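Local coordinates for protein geranylgeranyl pyrophosphate synthetase (Pyrococcus horikoshii, PDB 1WY0) that probably joins isopentenyl diphosphate units to allylic diphosphates to build geranylgeranyl diphosphate, as a trans-polyprenyl synthase of the all-helical terpenoid synthase fold, at residues A[15-27]-A[67-79]. Numbering follows the deposited sequence.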
loop_
_atom_site.group_PDB
_atom_site.type_symbol
_atom_site.label_atom_id
_atom_site.label_comp_id
_atom_site.label_asym_id
_atom_site.label_seq_id
_atom_site.Cartn_x
_atom_site.Cartn_y
_atom_site.Cartn_z
ATOM N N ALA A 15 -6.972 24.559 1.144
ATOM C CA ALA A 15 -7.663 23.275 1.198
ATOM C C ALA A 15 -8.573 23.054 -0.010
ATOM O O ALA A 15 -8.663 21.937 -0.527
ATOM C CB ALA A 15 -8.470 23.179 2.487
ATOM N N LYS A 16 -9.243 24.114 -0.455
ATOM C CA LYS A 16 -10.140 24.030 -1.602
ATOM C C LYS A 16 -9.465 23.467 -2.846
ATOM O O LYS A 16 -9.982 22.549 -3.476
ATOM C CB LYS A 16 -10.712 25.410 -1.943
ATOM C CG LYS A 16 -11.873 25.859 -1.068
ATOM C CD LYS A 16 -12.416 27.202 -1.551
ATOM C CE LYS A 16 -13.798 27.505 -0.980
ATOM N NZ LYS A 16 -14.080 28.978 -0.954
ATOM N N LEU A 17 -8.320 24.039 -3.204
ATOM C CA LEU A 17 -7.573 23.613 -4.382
ATOM C C LEU A 17 -7.162 22.161 -4.225
ATOM O O LEU A 17 -7.294 21.354 -5.140
ATOM C CB LEU A 17 -6.310 24.462 -4.547
ATOM C CG LEU A 17 -6.395 25.973 -4.316
ATOM C CD1 LEU A 17 -5.004 26.513 -3.997
ATOM C CD2 LEU A 17 -6.980 26.659 -5.548
ATOM N N ILE A 18 -6.647 21.847 -3.046
ATOM C CA ILE A 18 -6.196 20.506 -2.744
ATOM C C ILE A 18 -7.345 19.522 -2.822
ATOM O O ILE A 18 -7.207 18.452 -3.401
ATOM C CB ILE A 18 -5.551 20.472 -1.352
ATOM C CG1 ILE A 18 -4.364 21.437 -1.337
ATOM C CG2 ILE A 18 -5.132 19.049 -0.994
ATOM C CD1 ILE A 18 -3.242 21.063 -2.272
ATOM N N ASP A 19 -8.490 19.894 -2.264
ATOM C CA ASP A 19 -9.634 18.997 -2.279
ATOM C C ASP A 19 -10.190 18.676 -3.656
ATOM O O ASP A 19 -10.631 17.557 -3.890
ATOM C CB ASP A 19 -10.747 19.523 -1.367
ATOM C CG ASP A 19 -10.496 19.184 0.089
ATOM O OD1 ASP A 19 -9.906 18.113 0.338
ATOM O OD2 ASP A 19 -10.890 19.964 0.979
ATOM N N GLU A 20 -10.176 19.639 -4.569
ATOM C CA GLU A 20 -10.681 19.370 -5.908
ATOM C C GLU A 20 -9.813 18.273 -6.530
ATOM O O GLU A 20 -10.323 17.310 -7.096
ATOM C CB GLU A 20 -10.619 20.636 -6.772
ATOM C CG GLU A 20 -11.632 21.719 -6.389
ATOM C CD GLU A 20 -11.544 22.944 -7.289
ATOM O OE1 GLU A 20 -12.583 23.320 -7.882
ATOM O OE2 GLU A 20 -10.438 23.523 -7.414
ATOM N N LYS A 21 -8.497 18.412 -6.404
ATOM C CA LYS A 21 -7.575 17.428 -6.962
ATOM C C LYS A 21 -7.728 16.052 -6.329
ATOM O O LYS A 21 -7.684 15.033 -7.021
ATOM C CB LYS A 21 -6.128 17.910 -6.816
ATOM C CG LYS A 21 -5.806 19.123 -7.670
ATOM C CD LYS A 21 -6.242 18.914 -9.111
ATOM C CE LYS A 21 -6.110 20.193 -9.936
ATOM N NZ LYS A 21 -6.628 19.995 -11.322
ATOM N N ILE A 22 -7.916 16.025 -5.015
ATOM C CA ILE A 22 -8.086 14.767 -4.312
ATOM C C ILE A 22 -9.279 13.997 -4.849
ATOM O O ILE A 22 -9.166 12.828 -5.212
ATOM C CB ILE A 22 -8.293 14.985 -2.793
ATOM C CG1 ILE A 22 -6.949 15.289 -2.126
ATOM C CG2 ILE A 22 -8.947 13.753 -2.168
ATOM C CD1 ILE A 22 -7.047 15.568 -0.654
ATOM N N PHE A 23 -10.425 14.658 -4.914
ATOM C CA PHE A 23 -11.628 13.991 -5.374
ATOM C C PHE A 23 -11.751 13.755 -6.869
ATOM O O PHE A 23 -12.716 13.148 -7.323
ATOM C CB PHE A 23 -12.850 14.717 -4.818
ATOM C CG PHE A 23 -12.997 14.551 -3.331
ATOM C CD1 PHE A 23 -13.188 13.286 -2.781
ATOM C CD2 PHE A 23 -12.881 15.639 -2.476
ATOM C CE1 PHE A 23 -13.253 13.105 -1.410
ATOM C CE2 PHE A 23 -12.945 15.470 -1.098
ATOM C CZ PHE A 23 -13.131 14.199 -0.564
ATOM N N GLU A 24 -10.783 14.223 -7.646
ATOM C CA GLU A 24 -10.840 13.952 -9.070
ATOM C C GLU A 24 -10.017 12.684 -9.262
ATOM O O GLU A 24 -10.168 11.971 -10.255
ATOM C CB GLU A 24 -10.282 15.115 -9.897
ATOM C CG GLU A 24 -8.782 15.167 -10.069
ATOM C CD GLU A 24 -8.378 16.245 -11.061
ATOM O OE1 GLU A 24 -8.972 17.344 -11.004
ATOM O OE2 GLU A 24 -7.472 15.995 -11.890
ATOM N N LEU A 25 -9.151 12.408 -8.285
ATOM C CA LEU A 25 -8.324 11.207 -8.286
ATOM C C LEU A 25 -9.155 10.056 -7.713
ATOM O O LEU A 25 -9.081 8.931 -8.199
ATOM C CB LEU A 25 -7.063 11.408 -7.440
ATOM C CG LEU A 25 -5.859 12.113 -8.075
ATOM C CD1 LEU A 25 -4.794 12.313 -7.026
ATOM C CD2 LEU A 25 -5.303 11.284 -9.228
ATOM N N ILE A 26 -9.938 10.339 -6.676
ATOM C CA ILE A 26 -10.791 9.320 -6.077
ATOM C C ILE A 26 -12.249 9.760 -6.160
ATOM O O ILE A 26 -12.852 10.199 -5.179
ATOM C CB ILE A 26 -10.408 9.003 -4.593
ATOM C CG1 ILE A 26 -10.430 10.266 -3.732
ATOM C CG2 ILE A 26 -9.013 8.396 -4.532
ATOM C CD1 ILE A 26 -10.142 9.988 -2.268
ATOM N N PRO A 27 -12.833 9.659 -7.359
ATOM C CA PRO A 27 -14.225 9.994 -7.624
ATOM C C PRO A 27 -15.150 8.803 -7.348
ATOM O O PRO A 27 -14.722 7.701 -7.035
ATOM C CB PRO A 27 -14.328 10.403 -9.095
ATOM C CG PRO A 27 -13.300 9.505 -9.784
ATOM C CD PRO A 27 -12.222 9.285 -8.623
ATOM N N ARG A 67 2.351 24.922 -8.462
ATOM C CA ARG A 67 2.971 23.776 -9.109
ATOM C C ARG A 67 3.221 22.627 -8.128
ATOM O O ARG A 67 3.592 21.522 -8.506
ATOM C CB ARG A 67 4.254 24.240 -9.800
ATOM C CG ARG A 67 3.928 25.145 -10.991
ATOM C CD ARG A 67 5.180 25.674 -11.704
ATOM N NE ARG A 67 5.868 24.596 -12.424
ATOM C CZ ARG A 67 5.450 24.303 -13.669
ATOM N NH1 ARG A 67 4.460 24.984 -14.223
ATOM N NH2 ARG A 67 6.050 23.321 -14.346
ATOM N N ALA A 68 3.014 22.926 -6.828
ATOM C CA ALA A 68 3.178 21.894 -5.811
ATOM C C ALA A 68 1.836 21.315 -5.351
ATOM O O ALA A 68 1.697 20.793 -4.248
ATOM C CB ALA A 68 3.906 22.515 -4.616
ATOM N N ILE A 69 0.822 21.410 -6.229
ATOM C CA ILE A 69 -0.516 20.954 -5.833
ATOM C C ILE A 69 -0.636 19.424 -5.842
ATOM O O ILE A 69 -1.042 18.779 -4.881
ATOM C CB ILE A 69 -1.543 21.560 -6.795
ATOM C CG1 ILE A 69 -1.649 23.074 -6.588
ATOM C CG2 ILE A 69 -2.933 20.965 -6.500
ATOM C CD1 ILE A 69 -2.093 23.434 -5.166
ATOM N N TYR A 70 -0.294 18.759 -6.943
ATOM C CA TYR A 70 -0.398 17.303 -6.972
ATOM C C TYR A 70 0.560 16.622 -5.997
ATOM O O TYR A 70 0.235 15.583 -5.426
ATOM C CB TYR A 70 -0.193 16.766 -8.387
ATOM C CG TYR A 70 -1.461 16.769 -9.203
ATOM C CD1 TYR A 70 -1.759 17.818 -10.069
ATOM C CD2 TYR A 70 -2.368 15.715 -9.110
ATOM C CE1 TYR A 70 -2.923 17.814 -10.825
ATOM C CE2 TYR A 70 -3.536 15.702 -9.859
ATOM C CZ TYR A 70 -3.808 16.755 -10.719
ATOM O OH TYR A 70 -4.961 16.735 -11.475
ATOM N N PRO A 71 1.766 17.179 -5.814
ATOM C CA PRO A 71 2.698 16.555 -4.871
ATOM C C PRO A 71 2.177 16.700 -3.443
ATOM O O PRO A 71 2.451 15.864 -2.583
ATOM C CB PRO A 71 3.987 17.338 -5.101
ATOM C CG PRO A 71 3.926 17.608 -6.557
ATOM C CD PRO A 71 2.496 18.051 -6.752
ATOM N N ALA A 72 1.433 17.777 -3.196
ATOM C CA ALA A 72 0.853 18.020 -1.879
ATOM C C ALA A 72 -0.309 17.044 -1.725
ATOM O O ALA A 72 -0.555 16.521 -0.642
ATOM C CB ALA A 72 0.348 19.446 -1.774
ATOM N N VAL A 73 -1.021 16.810 -2.819
ATOM C CA VAL A 73 -2.138 15.882 -2.802
ATOM C C VAL A 73 -1.624 14.482 -2.482
ATOM O O VAL A 73 -2.242 13.745 -1.721
ATOM C CB VAL A 73 -2.871 15.875 -4.163
ATOM C CG1 VAL A 73 -3.848 14.702 -4.240
ATOM C CG2 VAL A 73 -3.629 17.187 -4.342
ATOM N N ALA A 74 -0.480 14.134 -3.061
ATOM C CA ALA A 74 0.142 12.833 -2.853
ATOM C C ALA A 74 0.320 12.599 -1.363
ATOM O O ALA A 74 -0.060 11.560 -0.812
ATOM C CB ALA A 74 1.497 12.794 -3.554
ATOM N N ILE A 75 0.905 13.586 -0.712
ATOM C CA ILE A 75 1.144 13.505 0.710
ATOM C C ILE A 75 -0.139 13.367 1.529
ATOM O O ILE A 75 -0.164 12.624 2.510
ATOM C CB ILE A 75 1.969 14.718 1.179
ATOM C CG1 ILE A 75 3.393 14.583 0.623
ATOM C CG2 ILE A 75 1.975 14.809 2.708
ATOM C CD1 ILE A 75 4.417 15.516 1.262
ATOM N N GLU A 76 -1.209 14.055 1.139
ATOM C CA GLU A 76 -2.454 13.937 1.901
ATOM C C GLU A 76 -3.075 12.570 1.666
ATOM O O GLU A 76 -3.748 12.032 2.537
ATOM C CB GLU A 76 -3.456 15.027 1.520
ATOM C CG GLU A 76 -4.767 15.001 2.328
ATOM C CD GLU A 76 -4.582 15.228 3.831
ATOM O OE1 GLU A 76 -3.440 15.404 4.293
ATOM O OE2 GLU A 76 -5.598 15.229 4.570
ATOM N N LEU A 77 -2.866 12.017 0.481
ATOM C CA LEU A 77 -3.394 10.695 0.163
ATOM C C LEU A 77 -2.622 9.658 0.982
ATOM O O LEU A 77 -3.195 8.706 1.503
ATOM C CB LEU A 77 -3.255 10.408 -1.338
ATOM C CG LEU A 77 -4.237 11.217 -2.189
ATOM C CD1 LEU A 77 -4.043 10.921 -3.682
ATOM C CD2 LEU A 77 -5.662 10.876 -1.745
ATOM N N ILE A 78 -1.319 9.860 1.107
ATOM C CA ILE A 78 -0.496 8.940 1.876
ATOM C C ILE A 78 -0.913 8.995 3.332
ATOM O O ILE A 78 -1.059 7.962 3.975
ATOM C CB ILE A 78 1.003 9.278 1.749
ATOM C CG1 ILE A 78 1.529 8.748 0.415
ATOM C CG2 ILE A 78 1.783 8.650 2.919
ATOM C CD1 ILE A 78 3.013 8.920 0.199
ATOM N N HIS A 79 -1.114 10.198 3.851
ATOM C CA HIS A 79 -1.537 10.364 5.237
ATOM C C HIS A 79 -2.862 9.628 5.466
ATOM O O HIS A 79 -3.042 8.955 6.484
ATOM C CB HIS A 79 -1.717 11.856 5.573
ATOM C CG HIS A 79 -2.408 12.109 6.884
ATOM N ND1 HIS A 79 -1.862 11.756 8.101
ATOM C CD2 HIS A 79 -3.607 12.677 7.163
ATOM C CE1 HIS A 79 -2.693 12.096 9.070
ATOM N NE2 HIS A 79 -3.759 12.656 8.528
#
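The Tyr70 ring has Lys21 CG over one face and the Glu24 carboxylate at its edge. Lysine suits this place, with an aliphatic chain for the ring and a charge for Glu24: a bend at chi2 (-50°) carries it from above the face out past the hydroxyl end, CD 3.6 Å from Tyr70 CZ, and NZ makes a salt bridge to Glu24 OE1. Glu24 OE2 is 2.7 Å from Tyr70 OH, near the ring plane, with carboxylate and ring turned 72° apart; a salt bridge to Arg127 holds OE2. An alanine in place of Lys21 would probably cost that face its methylenes and Glu24 the charge beside it. Beyond this polar edge, Val73 is a knob in the hole formed by Ile18, Lys21, Ile22 and Leu25. Its branches suit the site: CG2 meets Lys21 CB at 3.6 Å, and CG1 meets Leu25 CD1 at 3.8 Å. Ile18 CD1 reaches Ile69 CD1 and Ala72, whose short side chain admits it, while Leu25 CD1 also touches Leu77 CD1 (3.7 Å). Ile22 CD1 rests on the aliphatic CG of Glu76, whose carboxylate turns to Arg48. The axes of segments 15-25 and 69-79 approach to 9.5 Å and cross at -71°, helix-to-helix packing of the all-helical polyprenyl synthase fold that joins N-terminal helix 3-25 to helix 69-90, which also packs against helices 49-57, 107-126 and 167-193.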